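Local coordinates for protein succinylglutamate desuccinylase (Chromobacterium violaceum, PDB 1YW4) that probably hydrolyses N-succinylglutamate to glutamate and succinate with one zinc ion per subunit, as the last step of arginine breakdown by the succinyltransferase pathway, at residues P5-H10 with A29-P34; H10-S15 with A93-V98; L70-A75 with A235-L240; F88-A93 with Y103-L108; E134-A137 with R142-H145. All coordinates share one frame; numbering follows the deposited sequence.

Interaction 1: P5-H10 with A29-P34; sequences PSFLQH and ARWLAP
S6 OG caps the helix whose F7 and H10 meet W31: it accepts from Q9 N at 3.2 Å and is also hydrogen-bonded to the carboxylate of D67. This is a classic N-cap: the S6 hydroxyl closes the first turn of the helix, while the other D67 oxygen binds L8 N. The capped turn faces strand 27-33 through its side chains, next to a beta bulge at L32 and A33, facing strand 36-39.

No hydrogen bond crosses the interface; aromatic groups make it. The H10 ring comes in over one face of the indole, with CD2 3.6 Å from W31 CE2. That CD2 stands over the indole, offset toward its rim, and the imidazole plane is tilted 47° to the five-membered ring, an oblique meeting. Setting H10 CG trans to its own amide nitrogen (chi1 176°) carries the imidazole out to the strand. F7 meets the far end of the same indole, its CD1 3.8 Å from W31 CZ2. W21, on the adjacent strand 20-23, packs edge-to-face against F7, H10 and W31 alike, binding the three into one buried aromatic cluster. The backbone oxygen F7 O also lies 3.4 Å from W31 CH2, and A29 CB sits at the edge of the phenyl ring, 4.1 Å from F7 CE1.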
# COMPACT_ATOMS: atom_id res chain seq x y z
N PRO A 5 -3.38 -49.43 -2.61
CA PRO A 5 -2.45 -48.81 -1.66
C PRO A 5 -2.44 -47.30 -1.87
O PRO A 5 -1.97 -46.53 -1.03
CB PRO A 5 -1.11 -49.46 -2.04
CG PRO A 5 -1.24 -49.67 -3.51
CD PRO A 5 -2.67 -50.19 -3.65
N SER A 6 -2.99 -46.89 -3.02
CA SER A 6 -3.08 -45.49 -3.38
C SER A 6 -4.47 -44.94 -3.05
O SER A 6 -5.48 -45.44 -3.57
CB SER A 6 -2.81 -45.31 -4.87
OG SER A 6 -3.06 -43.97 -5.30
N PHE A 7 -4.52 -43.92 -2.20
CA PHE A 7 -5.77 -43.29 -1.83
C PHE A 7 -6.37 -42.66 -3.08
O PHE A 7 -7.57 -42.75 -3.32
CB PHE A 7 -5.52 -42.23 -0.75
CG PHE A 7 -5.28 -42.81 0.63
CD1 PHE A 7 -6.17 -42.57 1.67
CD2 PHE A 7 -4.17 -43.63 0.88
CE1 PHE A 7 -5.97 -43.12 2.94
CE2 PHE A 7 -3.96 -44.18 2.16
CZ PHE A 7 -4.87 -43.93 3.18
N LEU A 8 -5.52 -42.05 -3.89
CA LEU A 8 -5.95 -41.40 -5.12
C LEU A 8 -6.65 -42.35 -6.07
O LEU A 8 -7.75 -42.08 -6.56
CB LEU A 8 -4.75 -40.73 -5.80
CG LEU A 8 -4.94 -40.01 -7.16
CD1 LEU A 8 -4.74 -41.00 -8.27
CD2 LEU A 8 -6.31 -39.33 -7.25
N GLN A 9 -6.02 -43.49 -6.34
CA GLN A 9 -6.59 -44.48 -7.25
C GLN A 9 -7.90 -45.04 -6.73
O GLN A 9 -8.82 -45.34 -7.50
CB GLN A 9 -5.59 -45.62 -7.49
CG GLN A 9 -5.85 -46.34 -8.79
CD GLN A 9 -5.86 -45.37 -9.97
OE1 GLN A 9 -4.87 -44.69 -10.23
NE2 GLN A 9 -6.98 -45.30 -10.66
N HIS A 10 -8.00 -45.21 -5.41
CA HIS A 10 -9.22 -45.72 -4.82
C HIS A 10 -10.34 -44.74 -5.14
O HIS A 10 -11.43 -45.15 -5.54
CB HIS A 10 -9.08 -45.84 -3.30
CG HIS A 10 -10.34 -46.28 -2.62
ND1 HIS A 10 -10.79 -47.59 -2.64
CD2 HIS A 10 -11.28 -45.57 -1.94
CE1 HIS A 10 -11.94 -47.66 -1.99
NE2 HIS A 10 -12.26 -46.46 -1.56
N ALA A 29 -8.88 -44.31 8.65
CA ALA A 29 -9.08 -43.40 7.54
C ALA A 29 -10.53 -43.62 7.11
O ALA A 29 -10.91 -44.74 6.76
CB ALA A 29 -8.12 -43.72 6.41
N ARG A 30 -11.33 -42.56 7.17
CA ARG A 30 -12.74 -42.64 6.81
C ARG A 30 -13.06 -41.89 5.53
O ARG A 30 -12.79 -40.70 5.42
CB ARG A 30 -13.62 -42.08 7.95
CG ARG A 30 -13.66 -42.95 9.19
CD ARG A 30 -14.41 -42.28 10.35
NE ARG A 30 -14.03 -42.89 11.62
CZ ARG A 30 -13.99 -42.26 12.79
NH1 ARG A 30 -14.30 -40.97 12.86
NH2 ARG A 30 -13.60 -42.92 13.89
N TRP A 31 -13.61 -42.60 4.55
CA TRP A 31 -14.01 -41.96 3.31
C TRP A 31 -15.37 -41.33 3.59
O TRP A 31 -16.35 -42.04 3.83
CB TRP A 31 -14.10 -42.98 2.18
CG TRP A 31 -12.74 -43.45 1.79
CD1 TRP A 31 -12.05 -44.50 2.31
CD2 TRP A 31 -11.86 -42.80 0.87
NE1 TRP A 31 -10.78 -44.54 1.78
CE2 TRP A 31 -10.64 -43.51 0.89
CE3 TRP A 31 -11.97 -41.68 0.03
CZ2 TRP A 31 -9.54 -43.14 0.11
CZ3 TRP A 31 -10.88 -41.32 -0.75
CH2 TRP A 31 -9.68 -42.05 -0.70
N LEU A 32 -15.41 -40.00 3.56
CA LEU A 32 -16.62 -39.25 3.85
C LEU A 32 -17.46 -39.01 2.61
O LEU A 32 -18.66 -38.76 2.71
CB LEU A 32 -16.25 -37.90 4.47
CG LEU A 32 -15.37 -37.93 5.74
CD1 LEU A 32 -15.10 -36.49 6.18
CD2 LEU A 32 -16.06 -38.71 6.85
N ALA A 33 -16.83 -39.09 1.44
CA ALA A 33 -17.50 -38.89 0.16
C ALA A 33 -16.47 -39.26 -0.89
O ALA A 33 -15.34 -39.60 -0.55
CB ALA A 33 -17.90 -37.42 -0.01
N PRO A 34 -16.85 -39.23 -2.18
CA PRO A 34 -15.88 -39.59 -3.22
C PRO A 34 -14.67 -38.67 -3.14
O PRO A 34 -14.81 -37.45 -3.06
CB PRO A 34 -16.68 -39.40 -4.51
CG PRO A 34 -18.08 -39.78 -4.08
CD PRO A 34 -18.20 -39.05 -2.76

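Interaction 2: H10-S15 with A93-V98; sequences HALSSS and AIRQGV
L12 carries this contact, reaching across from the last turn of helix 7-12 to I94 and R95 on helix 91-96. Along the first segment, A11 comes before it and turns its methyl to F88 and L91 instead. At L12 the CD2 branch does the touching. It lies 3.9 Å from R95 CB, against the root of that side chain, and 4.1 Å from I94 CG2. The same methyl is also near the far end of the arginine, because L12 and R95 run past each other in opposite directions. R95 leaves the helix with CG trans to its amide nitrogen (chi1 177°), then bends at chi3, and this folds the guanidinium back over the leucine. Its NH1 comes to 2.9 Å from L12 O, and the carbonyl sits at the edge of the guanidinium, near its plane.

Two helix C-terminal ends meet here. Helix 91-96 finishes in a Schellman motif: V98 N bonds A93 O at 3.0 Å and G97 N bonds I94 O at 3.1 Å, with G97 at positive phi. I94 looks inward from this turn, also packing on F221, and its side chain is about 8 Å from those of the zinc ligands H56 and E59.

Beyond L12 the chain unwinds on the outer surface. S13 OG turns back to Q9 NE2. S14 takes positive phi to leave the helix, and S15 N makes a weak bond of 3.5 Å to H10 O.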
# COMPACT_ATOMS: atom_id res chain seq x y z
N HIS A 10 -8.00 -45.21 -5.41
CA HIS A 10 -9.22 -45.72 -4.82
C HIS A 10 -10.34 -44.74 -5.14
O HIS A 10 -11.43 -45.15 -5.54
CB HIS A 10 -9.08 -45.84 -3.30
CG HIS A 10 -10.34 -46.28 -2.62
ND1 HIS A 10 -10.79 -47.59 -2.64
CD2 HIS A 10 -11.28 -45.57 -1.94
CE1 HIS A 10 -11.94 -47.66 -1.99
NE2 HIS A 10 -12.26 -46.46 -1.56
N ALA A 11 -10.06 -43.45 -4.96
CA ALA A 11 -11.01 -42.37 -5.22
C ALA A 11 -11.42 -42.32 -6.69
O ALA A 11 -12.60 -42.12 -7.01
CB ALA A 11 -10.39 -41.03 -4.82
N LEU A 12 -10.46 -42.50 -7.59
CA LEU A 12 -10.75 -42.48 -9.01
C LEU A 12 -11.48 -43.75 -9.45
O LEU A 12 -12.46 -43.68 -10.20
CB LEU A 12 -9.46 -42.35 -9.83
CG LEU A 12 -8.78 -40.98 -9.83
CD1 LEU A 12 -7.50 -41.06 -10.65
CD2 LEU A 12 -9.72 -39.93 -10.41
N SER A 13 -11.01 -44.90 -8.98
CA SER A 13 -11.62 -46.18 -9.34
C SER A 13 -12.87 -46.46 -8.53
O SER A 13 -13.51 -47.50 -8.70
CB SER A 13 -10.61 -47.32 -9.16
OG SER A 13 -9.55 -47.20 -10.09
N SER A 14 -13.20 -45.52 -7.64
CA SER A 14 -14.38 -45.62 -6.79
C SER A 14 -14.70 -47.05 -6.38
O SER A 14 -15.81 -47.53 -6.61
CB SER A 14 -15.59 -45.01 -7.50
OG SER A 14 -15.32 -43.69 -7.93
N SER A 15 -13.72 -47.72 -5.78
CA SER A 15 -13.92 -49.10 -5.36
C SER A 15 -15.13 -49.21 -4.44
O SER A 15 -15.96 -50.11 -4.59
CB SER A 15 -12.67 -49.62 -4.64
OG SER A 15 -11.57 -49.65 -5.53
N ALA A 93 -12.57 -34.13 -13.43
CA ALA A 93 -11.52 -33.39 -14.13
C ALA A 93 -10.18 -34.11 -13.98
O ALA A 93 -9.37 -34.16 -14.91
CB ALA A 93 -11.42 -31.96 -13.60
N ILE A 94 -9.92 -34.65 -12.79
CA ILE A 94 -8.67 -35.37 -12.57
C ILE A 94 -8.63 -36.60 -13.47
O ILE A 94 -7.66 -36.83 -14.19
CB ILE A 94 -8.51 -35.79 -11.09
CG1 ILE A 94 -8.37 -34.53 -10.22
CG2 ILE A 94 -7.28 -36.71 -10.92
CD1 ILE A 94 -8.33 -34.80 -8.71
N ARG A 95 -9.70 -37.39 -13.43
CA ARG A 95 -9.76 -38.59 -14.25
C ARG A 95 -9.59 -38.25 -15.75
O ARG A 95 -8.98 -39.02 -16.49
CB ARG A 95 -11.07 -39.31 -13.97
CG ARG A 95 -11.32 -40.56 -14.80
CD ARG A 95 -12.48 -41.38 -14.22
NE ARG A 95 -13.53 -40.53 -13.67
CZ ARG A 95 -13.85 -40.48 -12.38
NH1 ARG A 95 -13.21 -41.23 -11.49
NH2 ARG A 95 -14.82 -39.67 -11.96
N GLN A 96 -10.09 -37.09 -16.18
CA GLN A 96 -9.98 -36.67 -17.59
C GLN A 96 -8.70 -35.89 -17.93
O GLN A 96 -8.37 -35.71 -19.11
CB GLN A 96 -11.19 -35.83 -18.00
CG GLN A 96 -12.53 -36.54 -17.89
CD GLN A 96 -12.63 -37.74 -18.81
OE1 GLN A 96 -12.54 -37.61 -20.04
NE2 GLN A 96 -12.82 -38.92 -18.23
N GLY A 97 -7.99 -35.43 -16.91
CA GLY A 97 -6.78 -34.68 -17.13
C GLY A 97 -7.03 -33.25 -17.60
O GLY A 97 -6.17 -32.63 -18.23
N VAL A 98 -8.20 -32.72 -17.28
CA VAL A 98 -8.54 -31.36 -17.69
C VAL A 98 -8.71 -30.42 -16.50
O VAL A 98 -8.94 -30.86 -15.39
CB VAL A 98 -9.84 -31.37 -18.52
CG1 VAL A 98 -9.66 -32.24 -19.76
CG2 VAL A 98 -10.99 -31.89 -17.68

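Interaction 3: L70-A75 with A235-L240; sequences LTDIAA and ALRGLL
D72 OD2 accepts two bonds from one guanidinium, that of R237, at 2.7 Å from NH1 and 2.9 Å from NH2. The salt bridge is end-on but converges on a single oxygen, so neither N-H can point straight at it; the angles at hydrogen are 144° and 137°. NH1 uses the anti lone pair of OD2, and NH2 arrives on the same anti side, tilted out of the carboxylate plane. OD2 itself stays close to the guanidinium plane, while the two flat groups are turned 50° from each other. R237 spans the gap because its chain is extended from CG to NE.

The third nitrogen is satisfied too: R237 NE forms a salt bridge with D233, one turn back in the same helix. The guanidinium thus has two carboxylates to hold it, which limits its rotation. On the other helix, T71 OG1 bonds D67 O and also P5 O.

Below the ion pair the contact becomes apolar, with I73 CD1 4.2 Å from L240 CD1. M69 fills in beside both R237 and L240, and the helices rest on strand 83-88, L70 over V86 and L240 over L84. Two neighbouring helices that share one side of a central sheet, with a salt bridge on the outer rim and aliphatic side chains facing the strands, suit the alpha/beta fold of the M14-like zinc hydrolases.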
# COMPACT_ATOMS: atom_id res chain seq x y z
N LEU A 70 -0.19 -40.00 2.03
CA LEU A 70 -1.22 -40.90 2.55
C LEU A 70 -0.76 -42.35 2.55
O LEU A 70 -1.02 -43.10 3.49
CB LEU A 70 -2.51 -40.76 1.73
CG LEU A 70 -3.15 -39.36 1.82
CD1 LEU A 70 -4.34 -39.25 0.86
CD2 LEU A 70 -3.57 -39.11 3.26
N THR A 71 -0.08 -42.75 1.48
CA THR A 71 0.41 -44.12 1.41
C THR A 71 1.44 -44.37 2.51
O THR A 71 1.45 -45.44 3.13
CB THR A 71 1.04 -44.42 0.04
OG1 THR A 71 0.09 -44.13 -1.00
CG2 THR A 71 1.42 -45.90 -0.06
N ASP A 72 2.30 -43.39 2.78
CA ASP A 72 3.30 -43.55 3.83
C ASP A 72 2.65 -43.65 5.20
O ASP A 72 3.11 -44.41 6.06
CB ASP A 72 4.31 -42.40 3.82
CG ASP A 72 5.31 -42.53 2.68
OD1 ASP A 72 5.43 -43.64 2.13
OD2 ASP A 72 5.99 -41.54 2.35
N ILE A 73 1.59 -42.89 5.41
CA ILE A 73 0.89 -42.93 6.69
C ILE A 73 0.27 -44.31 6.89
O ILE A 73 0.42 -44.93 7.95
CB ILE A 73 -0.21 -41.85 6.76
CG1 ILE A 73 0.43 -40.46 6.75
CG2 ILE A 73 -1.07 -42.05 8.01
CD1 ILE A 73 -0.54 -39.32 6.90
N ALA A 74 -0.42 -44.79 5.86
CA ALA A 74 -1.07 -46.10 5.91
C ALA A 74 -0.04 -47.22 5.98
O ALA A 74 -0.36 -48.35 6.37
CB ALA A 74 -1.96 -46.29 4.69
N ALA A 75 1.20 -46.92 5.60
CA ALA A 75 2.27 -47.91 5.63
C ALA A 75 3.01 -47.88 6.96
O ALA A 75 3.66 -48.85 7.34
CB ALA A 75 3.25 -47.65 4.48
N ALA A 235 7.66 -29.88 4.34
CA ALA A 235 6.95 -29.00 5.25
C ALA A 235 5.60 -29.60 5.63
O ALA A 235 5.15 -29.47 6.76
CB ALA A 235 6.77 -27.63 4.63
N LEU A 236 4.97 -30.29 4.68
CA LEU A 236 3.68 -30.91 4.91
C LEU A 236 3.85 -32.16 5.77
O LEU A 236 3.12 -32.36 6.75
CB LEU A 236 3.02 -31.27 3.57
CG LEU A 236 1.63 -30.72 3.26
CD1 LEU A 236 1.44 -29.31 3.79
CD2 LEU A 236 1.42 -30.77 1.74
N ARG A 237 4.80 -33.01 5.41
CA ARG A 237 5.04 -34.22 6.20
C ARG A 237 5.42 -33.83 7.63
O ARG A 237 5.06 -34.52 8.59
CB ARG A 237 6.16 -35.05 5.57
CG ARG A 237 5.76 -35.75 4.27
CD ARG A 237 6.98 -36.34 3.57
NE ARG A 237 6.62 -37.06 2.36
CZ ARG A 237 6.29 -38.35 2.33
NH1 ARG A 237 6.27 -39.07 3.44
NH2 ARG A 237 5.96 -38.92 1.18
N GLY A 238 6.14 -32.72 7.78
CA GLY A 238 6.55 -32.27 9.10
C GLY A 238 5.37 -31.75 9.90
O GLY A 238 5.32 -31.86 11.13
N LEU A 239 4.41 -31.16 9.20
CA LEU A 239 3.23 -30.63 9.86
C LEU A 239 2.37 -31.77 10.40
O LEU A 239 1.95 -31.75 11.55
CB LEU A 239 2.41 -29.78 8.88
CG LEU A 239 1.05 -29.34 9.41
CD1 LEU A 239 1.25 -28.54 10.68
CD2 LEU A 239 0.32 -28.51 8.36
N LEU A 240 2.13 -32.78 9.57
CA LEU A 240 1.31 -33.92 10.00
C LEU A 240 1.95 -34.71 11.14
O LEU A 240 1.26 -35.13 12.06
CB LEU A 240 1.05 -34.85 8.82
CG LEU A 240 0.37 -34.17 7.62
CD1 LEU A 240 0.25 -35.17 6.50
CD2 LEU A 240 -0.99 -33.63 8.03

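Interaction 4: F88-A93 with Y103-L108; sequences FANLDA and YDMNRL
M105, modelled as selenomethionine, pushes its end against A89 and N90, and this is the compact half of the contact. SE lies 4.0 Å from A89 O and 4.4 Å from A89 CB, while the terminal methyl CE rests against the amide of N90, 3.9 Å from its ND2. The side chain starts with CG trans to the backbone nitrogen (chi1 -174°) and bends only at chi3, so it stretches across before CE folds onto the amide. E121 and R124 of helix 120-137 close in on it as well, and R124 NE bonds A89 O.

N90 is also the N-cap of helix 91-96. Its OD1 accepts from A93 N at 3.3 Å, the donor standing well above the carbonyl plane. With OD1 committed to the helix, ND2 turns to E121 OE1 and to a water. A89 and N90 are the crossing from strand 83-88 into this helix, and their backbone bonds to C53 and G54 tie them to the strand end that leads into the zinc ligand H56.

The looser half is bridged by that water, which accepts from N90 ND2 and from M105 N, each at 3.1 Å, and fills between these two nitrogens, which do not bond directly. Just before the 3-10 turn, D104 OD1 bonds NE2 of H56, as a second-shell carboxylate, and accepts weakly from N106 N at 2.7 Å. N106 OD1 reaches F198 N, and R107 ends the turn on the exposed side.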
# COMPACT_ATOMS: atom_id res chain seq x y z
N PHE A 88 -9.59 -34.79 -2.90
CA PHE A 88 -9.20 -34.84 -4.30
C PHE A 88 -10.47 -34.17 -4.83
O PHE A 88 -11.49 -34.82 -5.06
CB PHE A 88 -9.09 -36.30 -4.77
CG PHE A 88 -7.94 -37.05 -4.14
CD1 PHE A 88 -8.18 -38.13 -3.30
CD2 PHE A 88 -6.63 -36.62 -4.34
CE1 PHE A 88 -7.12 -38.77 -2.65
CE2 PHE A 88 -5.56 -37.26 -3.70
CZ PHE A 88 -5.80 -38.34 -2.86
N ALA A 89 -10.38 -32.85 -4.99
CA ALA A 89 -11.51 -32.00 -5.36
C ALA A 89 -12.36 -32.25 -6.58
O ALA A 89 -13.54 -32.58 -6.46
CB ALA A 89 -11.07 -30.55 -5.33
N ASN A 90 -11.78 -32.08 -7.76
CA ASN A 90 -12.55 -32.28 -8.97
C ASN A 90 -12.19 -33.64 -9.55
O ASN A 90 -11.35 -33.74 -10.44
CB ASN A 90 -12.24 -31.17 -9.98
CG ASN A 90 -13.30 -31.03 -11.04
OD1 ASN A 90 -13.97 -32.01 -11.37
ND2 ASN A 90 -13.46 -29.83 -11.58
N LEU A 91 -12.85 -34.69 -9.06
CA LEU A 91 -12.56 -36.05 -9.51
C LEU A 91 -12.68 -36.29 -11.01
O LEU A 91 -11.79 -36.88 -11.63
CB LEU A 91 -13.44 -37.06 -8.77
CG LEU A 91 -13.08 -37.36 -7.32
CD1 LEU A 91 -14.20 -38.18 -6.69
CD2 LEU A 91 -11.75 -38.10 -7.25
N ASP A 92 -13.79 -35.85 -11.59
CA ASP A 92 -14.02 -36.02 -13.02
C ASP A 92 -12.93 -35.35 -13.83
O ASP A 92 -12.40 -35.93 -14.78
CB ASP A 92 -15.39 -35.44 -13.40
CG ASP A 92 -16.53 -36.31 -12.91
OD1 ASP A 92 -16.89 -37.27 -13.63
OD2 ASP A 92 -17.06 -36.05 -11.80
N ALA A 93 -12.57 -34.13 -13.43
CA ALA A 93 -11.52 -33.39 -14.13
C ALA A 93 -10.18 -34.11 -13.98
O ALA A 93 -9.37 -34.16 -14.91
CB ALA A 93 -11.42 -31.96 -13.60
N TYR A 103 -17.34 -25.84 -15.77
CA TYR A 103 -17.04 -24.57 -15.12
C TYR A 103 -15.89 -24.72 -14.11
O TYR A 103 -15.79 -25.74 -13.43
CB TYR A 103 -18.30 -24.09 -14.40
CG TYR A 103 -18.41 -22.60 -14.17
CD1 TYR A 103 -17.77 -22.00 -13.09
CD2 TYR A 103 -19.19 -21.80 -15.01
CE1 TYR A 103 -17.92 -20.64 -12.84
CE2 TYR A 103 -19.34 -20.44 -14.77
CZ TYR A 103 -18.71 -19.87 -13.67
OH TYR A 103 -18.89 -18.53 -13.40
N ASP A 104 -15.04 -23.70 -14.04
CA ASP A 104 -13.89 -23.68 -13.13
C ASP A 104 -14.40 -23.82 -11.69
O ASP A 104 -15.06 -22.91 -11.17
CB ASP A 104 -13.14 -22.34 -13.29
CG ASP A 104 -11.84 -22.29 -12.49
OD1 ASP A 104 -11.78 -22.87 -11.39
OD2 ASP A 104 -10.88 -21.64 -12.96
N MSE A 105 -14.10 -24.94 -11.06
CA MSE A 105 -14.56 -25.16 -9.69
C MSE A 105 -14.05 -24.11 -8.73
O MSE A 105 -14.74 -23.75 -7.78
CB MSE A 105 -14.17 -26.56 -9.20
CG MSE A 105 -14.74 -26.90 -7.82
SE MSE A 105 -14.54 -28.78 -7.41
CE MSE A 105 -15.91 -29.46 -8.58
N ASN A 106 -12.84 -23.59 -8.96
CA ASN A 106 -12.37 -22.59 -8.03
C ASN A 106 -13.00 -21.23 -8.26
O ASN A 106 -12.48 -20.20 -7.84
CB ASN A 106 -10.85 -22.48 -8.01
CG ASN A 106 -10.33 -22.26 -6.59
OD1 ASN A 106 -11.00 -22.62 -5.63
ND2 ASN A 106 -9.14 -21.69 -6.46
N ARG A 107 -14.14 -21.25 -8.94
CA ARG A 107 -14.92 -20.05 -9.18
C ARG A 107 -16.33 -20.39 -8.68
O ARG A 107 -17.25 -19.58 -8.80
CB ARG A 107 -14.97 -19.71 -10.67
CG ARG A 107 -13.69 -19.16 -11.25
CD ARG A 107 -13.91 -18.75 -12.69
NE ARG A 107 -15.01 -17.79 -12.80
CZ ARG A 107 -15.63 -17.49 -13.94
NH1 ARG A 107 -16.62 -16.61 -13.94
NH2 ARG A 107 -15.26 -18.08 -15.07
N LEU A 108 -16.49 -21.59 -8.11
CA LEU A 108 -17.80 -22.02 -7.62
C LEU A 108 -17.95 -22.11 -6.10
O LEU A 108 -19.01 -22.53 -5.60
CB LEU A 108 -18.18 -23.36 -8.24
CG LEU A 108 -18.47 -23.32 -9.75
CD1 LEU A 108 -18.68 -24.73 -10.25
CD2 LEU A 108 -19.72 -22.46 -10.01
O HOH W 1 -12.08 -27.11 -11.87

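Interaction 5: E134-A137 with R142-H145; sequences EFFA and RKLH
K143 lays the aliphatic part of its side chain against F136, with CB and CG each 3.6 Å from F136 CD1. The strand segment begins with R142, which turns away from the helix, joined to D47 by a salt bridge; its guanidinium has L144 CD1 over the centre of one face. At K143 the side chain crosses that of F136 obliquely. CD passes 3.7 Å from F136 O, and beyond it bends at chi3 and chi4 lead the chain away.

The segments are the two ends of a short connection: after helix 120-137 a short turn brings the chain back into strand 143-151, beneath the helix. This is an inner strand of the alpha/beta domain. L144 bonds through its backbone to S48 and L50 on one neighbour, K143 and H145 to D209 on the other. The same strand supplies the zinc ligand H149 farther on.

L144 points its side chain to the opposite side of the strand, toward L239 and Q176, and its carbonyl oxygen lies at the edge of the F136 ring, 3.7 Å from CZ. One face of that ring is covered by its neighbour F135, whose CD2 stands 3.9 Å above the centre. H145 adds CB at the ring edge, 4.1 Å from F136 CZ, while its imidazole continues past it to bond L50 O through ND1 and meet F198 edge-to-face.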
# COMPACT_ATOMS: atom_id res chain seq x y z
N GLU A 134 -17.99 -28.89 8.37
CA GLU A 134 -18.20 -29.84 9.45
C GLU A 134 -16.87 -30.29 10.05
O GLU A 134 -16.76 -30.52 11.25
CB GLU A 134 -19.00 -31.05 8.95
CG GLU A 134 -20.35 -30.68 8.35
CD GLU A 134 -21.13 -31.89 7.86
OE1 GLU A 134 -20.50 -32.90 7.47
OE2 GLU A 134 -22.38 -31.84 7.84
N PHE A 135 -15.86 -30.40 9.20
CA PHE A 135 -14.54 -30.80 9.65
C PHE A 135 -13.94 -29.77 10.60
O PHE A 135 -13.44 -30.11 11.67
CB PHE A 135 -13.59 -30.96 8.47
CG PHE A 135 -12.18 -31.30 8.86
CD1 PHE A 135 -11.88 -32.55 9.39
CD2 PHE A 135 -11.14 -30.39 8.64
CE1 PHE A 135 -10.57 -32.89 9.70
CE2 PHE A 135 -9.83 -30.72 8.94
CZ PHE A 135 -9.54 -31.98 9.48
N PHE A 136 -13.98 -28.51 10.20
CA PHE A 136 -13.40 -27.48 11.04
C PHE A 136 -14.23 -27.14 12.26
O PHE A 136 -13.69 -26.65 13.26
CB PHE A 136 -13.11 -26.22 10.23
CG PHE A 136 -11.87 -26.32 9.38
CD1 PHE A 136 -10.65 -26.66 9.94
CD2 PHE A 136 -11.93 -26.04 8.02
CE1 PHE A 136 -9.49 -26.72 9.17
CE2 PHE A 136 -10.78 -26.09 7.24
CZ PHE A 136 -9.56 -26.43 7.81
N ALA A 137 -15.52 -27.40 12.20
CA ALA A 137 -16.39 -27.11 13.33
C ALA A 137 -15.97 -27.96 14.53
O ALA A 137 -16.15 -27.56 15.68
CB ALA A 137 -17.85 -27.40 12.95
N ARG A 142 -5.58 -25.59 16.12
CA ARG A 142 -5.43 -24.79 14.90
C ARG A 142 -6.26 -25.35 13.74
O ARG A 142 -6.48 -26.55 13.63
CB ARG A 142 -3.96 -24.72 14.50
CG ARG A 142 -3.05 -24.06 15.53
CD ARG A 142 -1.66 -23.86 14.96
NE ARG A 142 -1.02 -25.12 14.60
CZ ARG A 142 0.08 -25.22 13.86
NH1 ARG A 142 0.67 -24.13 13.39
NH2 ARG A 142 0.60 -26.41 13.59
N LYS A 143 -6.72 -24.45 12.87
CA LYS A 143 -7.48 -24.81 11.68
C LYS A 143 -6.68 -24.34 10.46
O LYS A 143 -6.61 -23.15 10.17
CB LYS A 143 -8.86 -24.14 11.72
CG LYS A 143 -9.77 -24.71 12.81
CD LYS A 143 -11.11 -24.01 12.87
CE LYS A 143 -10.95 -22.56 13.28
NZ LYS A 143 -10.31 -22.44 14.63
N LEU A 144 -6.07 -25.29 9.76
CA LEU A 144 -5.22 -24.99 8.62
C LEU A 144 -5.68 -25.62 7.31
O LEU A 144 -5.96 -26.82 7.25
CB LEU A 144 -3.79 -25.44 8.91
CG LEU A 144 -3.15 -24.92 10.20
CD1 LEU A 144 -1.82 -25.65 10.44
CD2 LEU A 144 -2.92 -23.43 10.10
N HIS A 145 -5.75 -24.80 6.27
CA HIS A 145 -6.17 -25.25 4.95
C HIS A 145 -5.22 -24.79 3.85
O HIS A 145 -5.01 -23.60 3.66
CB HIS A 145 -7.57 -24.72 4.65
CG HIS A 145 -8.05 -25.04 3.27
ND1 HIS A 145 -7.58 -26.12 2.55
CD2 HIS A 145 -8.99 -24.45 2.49
CE1 HIS A 145 -8.21 -26.18 1.39
NE2 HIS A 145 -9.07 -25.18 1.33

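Interactions 1 and 2 share H10 and use successive parts of helix 7-12, their centres 11 Å apart. F88, in one segment of interaction 4, ties several contacts together: it packs on L8, A11 and L70, and so touches interactions 1, 2 and 3. Interactions 1 and 3 also join directly, F7 CE2 lying 3.8 Å from A74 CB. Interaction 3 reaches interaction 5 through L239, whose CD2 is 4.1 Å from L144 CD1. Of the five, interaction 4 comes nearest the metal, with the M105 side chain about 9 Å from the zinc ion. The side chain of I94 in interaction 2 is about 11 Å from the zinc ion. The side chain of H145 in interaction 5 is about 12 Å from it.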